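Local coordinates for protein oxygen-independent coproporphyrinogen III oxidase (Escherichia coli, PDB 1OLT) that catalyses the anaerobic oxidative decarboxylation of two propionate groups of coproporphyrinogen III to the vinyl groups of protoporphyrinogen IX, using S-adenosylmethionine and a [4Fe-4S] cluster, at residues Leu55-Pro60 with Ser106-Gly111. Numbering follows the deposited sequence. Where two conformers were deposited one is given.
Sequences LYVHIP and SQLHWG. With SAM (S-adenosylmethionine), chain D.
Parallel strands 53-62 and 105-112 of the radical SAM core lie side by side here, through residues 55-60 and 106-111, and build part of the S-adenosylmethionine site. Five backbone hydrogen bonds join them, from Leu55 N to Gln107 O at one end to Ile59 N to Gly111 O (2.8 Å) at the other. Tyr56, His58 and His109 share the ligand face. One face of the Tyr56 ring lies against the adenine, with SAM C5 3.5 Å from the ring plane and over its centre. Tyr56 CG stands anti to the backbone N (chi1 175°), which brings the ring over toward residues 106-111. Tyr56 CE1 meets the edge of the His109 ring at CD2 (3.8 Å). Tyr56 OH reaches Gly111 CA (3.3 Å), where a CB would clash. His58 ND1 lies in the plane of the tyrosine ring and shares a 2.6 Å hydrogen bond with Tyr56 OH. Replacing Tyr56 by an alanine would probably leave the adenine without the ring face it lies against, and His58 ND1 without this partner. On the reverse face Val57 CB packs on Trp110 CD1 (3.8 Å), the two side chains running side by side, and Leu55 CB touches Leu108 CD1. His109 ND1 and NE2 hydrogen-bond to Ser143 OG and Glu145 OE2 of strand 140-146, and Glu145 also binds SAM. Helix 120-133 packs on Leu108 and Trp110, helix 80-96 on Val57 and Ile59, and strand 320-324 pairs with the other edge of strand 53-62.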
ATOM      1  N   LEU A  55      -7.145   6.875  -9.306  1.00 11.35           N
ATOM      2  CA  LEU A  55      -6.462   6.182 -10.359  1.00 11.59           C
ATOM      3  C   LEU A  55      -5.170   5.606  -9.825  1.00 10.84           C
ATOM      4  O   LEU A  55      -4.465   6.260  -9.128  1.00 10.61           O
ATOM      5  CB  LEU A  55      -6.163   7.142 -11.525  1.00 10.52           C
ATOM      6  CG  LEU A  55      -7.348   7.808 -12.162  1.00 11.91           C
ATOM      7  CD1 LEU A  55      -6.848   8.691 -13.275  1.00 13.42           C
ATOM      8  CD2 LEU A  55      -8.307   6.845 -12.654  1.00 10.41           C
ATOM      9  N   TYR A  56      -4.880   4.366 -10.183  1.00 12.06           N
ATOM     10  CA  TYR A  56      -3.593   3.719  -9.906  1.00 11.57           C
ATOM     11  C   TYR A  56      -2.985   3.276 -11.252  1.00 12.27           C
ATOM     12  O   TYR A  56      -3.679   2.676 -12.047  1.00 12.16           O
ATOM     13  CB  TYR A  56      -3.756   2.486  -8.992  1.00 12.23           C
ATOM     14  CG  TYR A  56      -2.456   1.792  -8.825  1.00 10.71           C
ATOM     15  CD1 TYR A  56      -1.497   2.286  -7.964  1.00 16.45           C
ATOM     16  CD2 TYR A  56      -2.135   0.663  -9.590  1.00 13.66           C
ATOM     17  CE1 TYR A  56      -0.203   1.656  -7.893  1.00 14.35           C
ATOM     18  CE2 TYR A  56      -0.879   0.021  -9.477  1.00 12.38           C
ATOM     19  CZ  TYR A  56       0.063   0.527  -8.643  1.00 13.02           C
ATOM     20  OH  TYR A  56       1.313  -0.031  -8.571  1.00 12.27           O
ATOM     21  N   VAL A  57      -1.707   3.596 -11.499  1.00 11.08           N
ATOM     22  CA  VAL A  57      -0.989   3.084 -12.650  1.00 11.48           C
ATOM     23  C   VAL A  57       0.264   2.288 -12.178  1.00 11.55           C
ATOM     24  O   VAL A  57       1.069   2.793 -11.357  1.00 11.56           O
ATOM     25  CB  VAL A  57      -0.534   4.205 -13.610  1.00 11.02           C
ATOM     26  CG1 VAL A  57       0.152   3.568 -14.818  1.00 13.36           C
ATOM     27  CG2 VAL A  57      -1.698   5.103 -14.033  1.00 14.14           C
ATOM     28  N   HIS A  58       0.376   1.041 -12.625  1.00 11.77           N
ATOM     29  CA  HIS A  58       1.492   0.187 -12.304  1.00 11.60           C
ATOM     30  C   HIS A  58       2.573   0.412 -13.381  1.00 12.11           C
ATOM     31  O   HIS A  58       2.288   0.335 -14.560  1.00 13.26           O
ATOM     32  CB  HIS A  58       1.136  -1.271 -12.316  1.00 11.19           C
ATOM     33  CG  HIS A  58       2.081  -2.091 -11.501  1.00 12.69           C
ATOM     34  ND1 HIS A  58       2.100  -2.025 -10.127  1.00 13.35           N
ATOM     35  CD2 HIS A  58       3.040  -2.987 -11.860  1.00 13.81           C
ATOM     36  CE1 HIS A  58       3.016  -2.876  -9.673  1.00 15.04           C
ATOM     37  NE2 HIS A  58       3.596  -3.469 -10.706  1.00 12.18           N
ATOM     38  N   ILE A  59       3.763   0.735 -12.956  1.00 12.20           N
ATOM     39  CA  ILE A  59       4.912   0.873 -13.826  1.00 12.54           C
ATOM     40  C   ILE A  59       5.899  -0.215 -13.380  1.00 12.20           C
ATOM     41  O   ILE A  59       6.483  -0.112 -12.288  1.00 12.84           O
ATOM     42  CB  ILE A  59       5.572   2.275 -13.711  1.00 11.76           C
ATOM     43  CG1 ILE A  59       4.658   3.460 -14.007  1.00 14.56           C
ATOM     44  CG2 ILE A  59       6.779   2.353 -14.675  1.00 12.90           C
ATOM     45  CD1 ILE A  59       4.052   3.447 -15.351  1.00 18.30           C
ATOM     46  N   PRO A  60       6.039  -1.302 -14.134  1.00 12.43           N
ATOM     47  CA  PRO A  60       6.734  -2.442 -13.558  1.00 12.84           C
ATOM     48  C   PRO A  60       8.256  -2.430 -13.599  1.00 13.13           C
ATOM     49  O   PRO A  60       8.861  -3.195 -12.852  1.00 13.05           O
ATOM     50  CB  PRO A  60       6.201  -3.621 -14.383  1.00 12.34           C
ATOM     51  CG  PRO A  60       5.946  -3.014 -15.795  1.00 11.58           C
ATOM     52  CD  PRO A  60       5.455  -1.639 -15.463  1.00 11.48           C
ATOM     53  N   SER A 106      -9.912  12.494  -7.748  1.00 13.64           N
ATOM     54  CA  SER A 106      -9.405  13.097  -6.537  1.00 13.47           C
ATOM     55  C   SER A 106      -8.017  12.585  -6.170  1.00 14.10           C
ATOM     56  O   SER A 106      -7.330  13.153  -5.302  1.00 12.69           O
ATOM     57  CB  SER A 106     -10.390  12.815  -5.374  1.00 13.94           C
ATOM     58  OG  SER A 106     -10.498  11.404  -5.160  1.00 13.46           O
ATOM     59  N   GLN A 107      -7.582  11.545  -6.863  0.70 14.71           N
ATOM     60  CA  GLN A 107      -6.360  10.818  -6.479  0.70 15.65           C
ATOM     61  C   GLN A 107      -5.694  10.080  -7.656  0.70 14.65           C
ATOM     62  O   GLN A 107      -6.396   9.395  -8.396  0.70 14.11           O
ATOM     63  CB  GLN A 107      -6.774   9.805  -5.457  0.70 15.97           C
ATOM     64  CG  GLN A 107      -5.701   9.261  -4.609  0.70 20.90           C
ATOM     65  CD  GLN A 107      -6.289   8.428  -3.391  0.70 24.45           C
ATOM     66  OE1 GLN A 107      -6.361   8.928  -2.259  0.70 26.51           O
ATOM     67  NE2 GLN A 107      -6.701   7.169  -3.664  0.70 23.36           N
ATOM     68  N   LEU A 108      -4.366  10.197  -7.794  1.00 13.39           N
ATOM     69  CA  LEU A 108      -3.601   9.407  -8.750  1.00 13.76           C
ATOM     70  C   LEU A 108      -2.319   8.998  -8.056  1.00 13.48           C
ATOM     71  O   LEU A 108      -1.649   9.837  -7.453  1.00 14.09           O
ATOM     72  CB  LEU A 108      -3.244  10.247  -9.984  1.00 14.14           C
ATOM     73  CG  LEU A 108      -2.175   9.709 -10.936  1.00 14.68           C
ATOM     74  CD1 LEU A 108      -2.647   8.451 -11.565  1.00 13.56           C
ATOM     75  CD2 LEU A 108      -1.839  10.758 -11.951  1.00 14.81           C
ATOM     76  N   HIS A 109      -1.956   7.724  -8.205  1.00 12.38           N
ATOM     77  CA  HIS A 109      -0.706   7.230  -7.745  1.00 12.97           C
ATOM     78  C   HIS A 109      -0.074   6.298  -8.787  1.00 13.31           C
ATOM     79  O   HIS A 109      -0.766   5.491  -9.424  1.00 11.62           O
ATOM     80  CB  HIS A 109      -0.886   6.451  -6.493  1.00 15.48           C
ATOM     81  CG  HIS A 109       0.389   5.917  -5.930  1.00 15.72           C
ATOM     82  ND1 HIS A 109       1.082   6.564  -4.965  1.00 17.91           N
ATOM     83  CD2 HIS A 109       1.109   4.819  -6.227  1.00 23.26           C
ATOM     84  CE1 HIS A 109       2.157   5.860  -4.631  1.00 22.85           C
ATOM     85  NE2 HIS A 109       2.185   4.784  -5.366  1.00 22.04           N
ATOM     86  N   TRP A 110       1.226   6.443  -8.936  1.00 12.03           N
ATOM     87  CA  TRP A 110       2.007   5.543  -9.730  1.00 12.56           C
ATOM     88  C   TRP A 110       2.849   4.702  -8.753  1.00 12.87           C
ATOM     89  O   TRP A 110       3.620   5.230  -7.977  1.00 12.95           O
ATOM     90  CB  TRP A 110       2.948   6.283 -10.674  1.00 11.71           C
ATOM     91  CG  TRP A 110       2.266   7.111 -11.784  1.00 11.75           C
ATOM     92  CD1 TRP A 110       0.923   7.274 -12.002  1.00 11.83           C
ATOM     93  CD2 TRP A 110       2.923   7.907 -12.778  1.00 14.09           C
ATOM     94  NE1 TRP A 110       0.701   8.133 -13.041  1.00 13.09           N
ATOM     95  CE2 TRP A 110       1.911   8.536 -13.556  1.00 14.30           C
ATOM     96  CE3 TRP A 110       4.251   8.154 -13.106  1.00 14.77           C
ATOM     97  CZ2 TRP A 110       2.202   9.400 -14.609  1.00 13.10           C
ATOM     98  CZ3 TRP A 110       4.532   9.040 -14.176  1.00 13.97           C
ATOM     99  CH2 TRP A 110       3.531   9.621 -14.904  1.00 13.51           C
ATOM    100  N   GLY A 111       2.743   3.396  -8.918  1.00 12.84           N
ATOM    101  CA  GLY A 111       3.452   2.432  -8.136  1.00 14.48           C
ATOM    102  C   GLY A 111       4.211   1.478  -9.053  1.00 13.44           C
ATOM    103  O   GLY A 111       4.199   1.605 -10.287  1.00 12.66           O
TER
HETATM  104  N   SAM D 502       3.244  -4.925  -1.325  0.50 41.71           N
HETATM  105  CA  SAM D 502       4.430  -4.633  -0.498  0.50 42.04           C
HETATM  106  C   SAM D 502       4.697  -5.748   0.535  0.50 42.53           C
HETATM  107  O   SAM D 502       5.764  -6.390   0.596  0.50 41.57           O
HETATM  108  OXT SAM D 502       3.852  -6.108   1.383  0.50 43.94           O
HETATM  109  CB  SAM D 502       4.281  -3.246   0.183  0.50 42.27           C
HETATM  110  CG  SAM D 502       4.293  -2.014  -0.776  0.50 40.26           C
HETATM  111  SD  SAM D 502       2.673  -1.208  -1.007  0.50 38.02           S
HETATM  112  CE  SAM D 502       2.776   0.189   0.169  0.50 35.01           C
HETATM  113  C5' SAM D 502       2.643  -0.273  -2.583  1.00 32.45           C
HETATM  114  C4' SAM D 502       2.799  -1.189  -3.786  1.00 25.07           C
HETATM  115  O4' SAM D 502       1.630  -1.991  -3.836  1.00 21.03           O
HETATM  116  C3' SAM D 502       2.850  -0.467  -5.136  1.00 21.84           C
HETATM  117  O3' SAM D 502       4.123   0.105  -5.377  1.00 20.80           O
HETATM  118  C2' SAM D 502       2.415  -1.590  -6.036  1.00 17.43           C
HETATM  119  O2' SAM D 502       3.458  -2.513  -6.192  1.00 16.27           O
HETATM  120  C1' SAM D 502       1.290  -2.243  -5.212  1.00 19.93           C
HETATM  121  N9  SAM D 502      -0.011  -1.655  -5.477  1.00 17.77           N
HETATM  122  C8  SAM D 502      -0.542  -0.543  -4.923  1.00 19.91           C
HETATM  123  N7  SAM D 502      -1.798  -0.330  -5.481  1.00 18.36           N
HETATM  124  C5  SAM D 502      -2.033  -1.280  -6.348  1.00 18.31           C
HETATM  125  C6  SAM D 502      -3.094  -1.536  -7.172  1.00 19.98           C
HETATM  126  N6  SAM D 502      -4.197  -0.807  -7.194  1.00 21.89           N
HETATM  127  N1  SAM D 502      -2.995  -2.613  -7.977  1.00 18.39           N
HETATM  128  C2  SAM D 502      -1.907  -3.401  -7.978  1.00 18.22           C
HETATM  129  N3  SAM D 502      -0.849  -3.149  -7.196  1.00 18.34           N
HETATM  130  C4  SAM D 502      -0.921  -2.104  -6.384  1.00 18.77           C
HETATM  131  O   HOH W   1      -4.909   6.050  -6.410  1.00 31.75           O